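Local coordinates for protein NF-kappa-B inhibitor beta (Mus musculus, PDB 1OY3) that inhibits NF-kappa-B by binding it and trapping it in the cytoplasm, using a stack of ankyrin repeats, at residues Cys191-Pro195 against Leu196-Val200; Gly224-Pro228 against Leu229-Leu233. All coordinates share one frame; numbering follows the deposited sequence.

Contacts 1 and 2 are the same turn met twice: the Gly-Arg-Thr-Pro-Leu start of a first helix in two successive ankyrin repeats, ANK 5 and ANK 6. Their centres lie about 9 Å apart, contact 2 farther from the middle of the chain (about 25 Å against about 16 Å). They touch through His197 NE2, which lies 3.0 Å from Arg226 O, a probable hydrogen bond, and through Val200 CG1, 3.5 Å from Ala232 CA. In contact 1 His197 completes a capping box; contact 2 has Gly230 at the equivalent position, and its threonine caps alone. The two arginines differ as well, Arg193 buried and Arg226 partly exposed.

Contact 1 of 2, residues Cys191-Pro195 against Leu196-Val200; sequences CGRTP and LHLAV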
loop_
_atom_site.group_PDB
_atom_site.type_symbol
_atom_site.label_atom_id
_atom_site.label_comp_id
_atom_site.label_asym_id
_atom_site.label_seq_id
_atom_site.Cartn_x
_atom_site.Cartn_y
_atom_site.Cartn_z
ATOM N N CYS C 191 7.684 5.647 7.834
ATOM C CA CYS C 191 8.096 6.320 9.060
ATOM C C CYS C 191 8.288 5.341 10.208
ATOM O O CYS C 191 8.225 5.712 11.377
ATOM C CB CYS C 191 7.092 7.412 9.447
ATOM S SG CYS C 191 5.387 6.929 9.334
ATOM N N GLY C 192 8.532 4.084 9.859
ATOM C CA GLY C 192 8.783 3.065 10.854
ATOM C C GLY C 192 7.656 2.690 11.792
ATOM O O GLY C 192 7.894 2.356 12.950
ATOM N N ARG C 193 6.424 2.747 11.313
ATOM C CA ARG C 193 5.313 2.363 12.164
ATOM C C ARG C 193 5.275 0.839 12.316
ATOM O O ARG C 193 5.446 0.102 11.354
ATOM C CB ARG C 193 4.003 2.875 11.576
ATOM C CG ARG C 193 3.914 4.391 11.590
ATOM C CD ARG C 193 2.721 4.882 10.828
ATOM N NE ARG C 193 2.963 4.790 9.399
ATOM C CZ ARG C 193 2.145 5.271 8.470
ATOM N NH1 ARG C 193 1.022 5.871 8.821
ATOM N NH2 ARG C 193 2.479 5.189 7.190
ATOM N N THR C 194 5.080 0.383 13.546
ATOM C CA THR C 194 4.997 -1.046 13.835
ATOM C C THR C 194 3.512 -1.402 13.764
ATOM O O THR C 194 2.666 -0.523 13.600
ATOM C CB THR C 194 5.457 -1.350 15.282
ATOM O OG1 THR C 194 4.627 -0.617 16.200
ATOM C CG2 THR C 194 6.906 -0.953 15.504
ATOM N N PRO C 195 3.177 -2.699 13.869
ATOM C CA PRO C 195 1.765 -3.063 13.828
ATOM C C PRO C 195 0.993 -2.306 14.918
ATOM O O PRO C 195 -0.136 -1.854 14.701
ATOM C CB PRO C 195 1.805 -4.558 14.075
ATOM C CG PRO C 195 3.022 -4.958 13.341
ATOM C CD PRO C 195 4.024 -3.896 13.726
ATOM N N LEU C 196 1.607 -2.158 16.091
ATOM C CA LEU C 196 0.962 -1.447 17.188
ATOM C C LEU C 196 0.694 0.011 16.835
ATOM O O LEU C 196 -0.321 0.556 17.246
ATOM C CB LEU C 196 1.807 -1.525 18.472
ATOM C CG LEU C 196 1.829 -2.859 19.232
ATOM C CD1 LEU C 196 2.797 -2.771 20.409
ATOM C CD2 LEU C 196 0.438 -3.206 19.724
ATOM N N HIS C 197 1.598 0.644 16.079
ATOM C CA HIS C 197 1.391 2.039 15.684
ATOM C C HIS C 197 0.214 2.115 14.722
ATOM O O HIS C 197 -0.599 3.038 14.794
ATOM C CB HIS C 197 2.622 2.628 14.982
ATOM C CG HIS C 197 3.733 3.020 15.906
ATOM N ND1 HIS C 197 4.852 2.237 16.105
ATOM C CD2 HIS C 197 3.918 4.136 16.652
ATOM C CE1 HIS C 197 5.678 2.856 16.931
ATOM N NE2 HIS C 197 5.135 4.009 17.278
ATOM N N LEU C 198 0.128 1.140 13.818
ATOM C CA LEU C 198 -0.958 1.120 12.851
ATOM C C LEU C 198 -2.295 0.906 13.540
ATOM O O LEU C 198 -3.283 1.538 13.192
ATOM C CB LEU C 198 -0.724 0.036 11.791
ATOM C CG LEU C 198 0.592 0.216 11.029
ATOM C CD1 LEU C 198 0.773 -0.913 10.039
ATOM C CD2 LEU C 198 0.604 1.555 10.318
ATOM N N ALA C 199 -2.331 0.021 14.524
ATOM C CA ALA C 199 -3.580 -0.230 15.225
ATOM C C ALA C 199 -4.044 1.043 15.920
ATOM O O ALA C 199 -5.234 1.345 15.940
ATOM C CB ALA C 199 -3.404 -1.351 16.236
ATOM N N VAL C 200 -3.100 1.796 16.480
ATOM C CA VAL C 200 -3.445 3.040 17.161
ATOM C C VAL C 200 -3.996 4.043 16.141
ATOM O O VAL C 200 -5.010 4.701 16.384
ATOM C CB VAL C 200 -2.222 3.633 17.894
ATOM C CG1 VAL C 200 -2.594 4.946 18.563
ATOM C CG2 VAL C 200 -1.740 2.658 18.939
HETATM O O HOH W 1 3.832 -3.798 16.892
#
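His197 turns its ring back onto Thr194, and ND1 meets this one residue twice, at its backbone amide and at its hydroxyl. Thr194 N donates to His197 ND1 over 3.2 Å in a nearly straight bond (172° at the hydrogen), from a position tilted 24° out of the ring plane. Thr194 OG1 stands 2.9 Å from the same His197 ND1, hydrogen-bonded to it. Thr194 OG1 sits between its own backbone N and carbonyl carbon (chi1 59°), and in that position it takes the hydrogen bond of His197 N, at 3.3 Å. Thr194 is thus the N-cap, and the reciprocal bonds with His197 make a capping box, the TPLH signature of ankyrin repeats. With ND1 bound to Thr194 and NE2 bonded to the loop of the next repeat, the ring is probably held in its rotation. The first helical turn closes with Leu198 N to Thr194 O at 3.0 Å and Ala199 N to Pro195 O at 2.9 Å, while a water accepts from Leu196 N at 2.9 Å.

Arg193 packs its aliphatic part on His197 and Leu198. Its CB lies on His197 CB at 3.7 Å, and Leu198 CD2 lies over one face of the guanidinium. The chain bends at its third torsion, and the charged end pairs with Glu201 and Glu188, with Thr190 as a further acceptor.

Within the stack, Pro195 and Leu196 face Leu211 of helix 205-213, the partner helix of the same repeat. Leu198 and Ala199 pack on His163, Ile167 and Val166 of helix 161-167, and Val200 meets Ser231 of helix 228-233.

Contact 2 of 2, residues Gly224-Pro228 against Leu229-Leu233; sequences GGRTP and LGSAL
Thr227 OG1 meets Gly230 N at 3.1 Å, and this capping bond belongs to the close-packed part of the turn. The N-H points at the oxygen at 163°, making Thr227 the N-cap of the helix. A chi1 of 62° swings OG1 over toward the helix's first amides. Gly230 has no side chain to bond back to Thr227 N, so there is no capping box; a water, as in contact 1, joins the hydroxyl to Leu229 N. This water lies 3.0 Å from Thr227 OG1 and accepts from Leu229 N, so another amide of the first turn is satisfied by solvent.

Just inside the cap, Ser231 N donates to Thr227 O at 2.8 Å and Ala232 N to Pro228 O at 2.7 Å. The methyl of Ala232 and the CB of Ser231 lie against Pro228 O, both within van der Waals distance. Pro228, whose ring nitrogen has no hydrogen to give, occupies the first position of the helix.

The looser side belongs to Arg226, which is partly exposed. Its CG stands anti to the backbone N (chi1 176°), carrying the chain alongside the turn until CD rests 3.7 Å from Ser231 CA. This is aliphatic packing against backbone, and Gly230 O lies obliquely near the guanidinium beyond. NH1 makes a weak hydrogen bond to the backbone of another protein chain in the complex.

Pro228 is wedged between Leu196 and His197 of helix 195-201 and Leu244 of helix 238-246. Ala232 likewise touches Leu244, while Leu229 reaches Arg245, Glu251 and Pro252 toward the end of the stack.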
loop_
_atom_site.group_PDB
_atom_site.type_symbol
_atom_site.label_atom_id
_atom_site.label_comp_id
_atom_site.label_asym_id
_atom_site.label_seq_id
_atom_site.Cartn_x
_atom_site.Cartn_y
_atom_site.Cartn_z
ATOM N N GLY C 224 10.567 9.173 13.957
ATOM C CA GLY C 224 10.598 10.408 14.718
ATOM C C GLY C 224 10.949 10.194 16.180
ATOM O O GLY C 224 11.565 11.055 16.806
ATOM N N GLY C 225 10.555 9.042 16.718
ATOM C CA GLY C 225 10.821 8.723 18.109
ATOM C C GLY C 225 9.541 8.438 18.879
ATOM O O GLY C 225 9.578 7.961 20.013
ATOM N N ARG C 226 8.403 8.727 18.257
ATOM C CA ARG C 226 7.112 8.515 18.889
ATOM C C ARG C 226 6.754 7.037 19.055
ATOM O O ARG C 226 6.998 6.214 18.166
ATOM C CB ARG C 226 6.027 9.231 18.087
ATOM C CG ARG C 226 4.615 9.011 18.593
ATOM C CD ARG C 226 3.653 9.939 17.869
ATOM N NE ARG C 226 3.870 11.335 18.240
ATOM C CZ ARG C 226 3.907 12.349 17.379
ATOM N NH1 ARG C 226 3.745 12.134 16.076
ATOM N NH2 ARG C 226 4.100 13.584 17.824
ATOM N N THR C 227 6.176 6.712 20.206
ATOM C CA THR C 227 5.762 5.349 20.526
ATOM C C THR C 227 4.261 5.186 20.315
ATOM O O THR C 227 3.544 6.156 20.054
ATOM C CB THR C 227 6.041 5.021 21.996
ATOM O OG1 THR C 227 5.280 5.913 22.819
ATOM C CG2 THR C 227 7.509 5.182 22.313
ATOM N N PRO C 228 3.759 3.948 20.435
ATOM C CA PRO C 228 2.323 3.731 20.250
ATOM C C PRO C 228 1.500 4.509 21.274
ATOM O O PRO C 228 0.450 5.069 20.943
ATOM C CB PRO C 228 2.184 2.221 20.414
ATOM C CG PRO C 228 3.484 1.718 19.855
ATOM C CD PRO C 228 4.481 2.661 20.479
ATOM N N LEU C 229 1.983 4.548 22.518
ATOM C CA LEU C 229 1.280 5.264 23.581
ATOM C C LEU C 229 1.301 6.750 23.264
ATOM O O LEU C 229 0.265 7.414 23.287
ATOM C CB LEU C 229 1.953 5.033 24.938
ATOM C CG LEU C 229 1.055 5.125 26.184
ATOM C CD1 LEU C 229 1.936 5.127 27.424
ATOM C CD2 LEU C 229 0.182 6.370 26.155
ATOM N N GLY C 230 2.496 7.261 22.977
ATOM C CA GLY C 230 2.651 8.666 22.646
ATOM C C GLY C 230 1.733 9.025 21.498
ATOM O O GLY C 230 1.183 10.124 21.440
ATOM N N SER C 231 1.559 8.081 20.580
ATOM C CA SER C 231 0.695 8.304 19.438
ATOM C C SER C 231 -0.754 8.262 19.889
ATOM O O SER C 231 -1.559 9.100 19.485
ATOM C CB SER C 231 0.940 7.236 18.367
ATOM O OG SER C 231 0.107 7.456 17.242
ATOM N N ALA C 232 -1.082 7.285 20.734
ATOM C CA ALA C 232 -2.446 7.133 21.233
ATOM C C ALA C 232 -2.932 8.348 22.023
ATOM O O ALA C 232 -4.129 8.657 22.024
ATOM C CB ALA C 232 -2.553 5.875 22.092
ATOM N N LEU C 233 -2.014 9.034 22.699
ATOM C CA LEU C 233 -2.387 10.210 23.479
ATOM C C LEU C 233 -2.941 11.315 22.586
ATOM O O LEU C 233 -3.895 11.998 22.958
ATOM C CB LEU C 233 -1.187 10.739 24.273
ATOM C CG LEU C 233 -0.755 9.928 25.497
ATOM C CD1 LEU C 233 0.382 10.630 26.212
ATOM C CD2 LEU C 233 -1.931 9.762 26.431
HETATM O O HOH W 2 4.322 3.345 24.130
#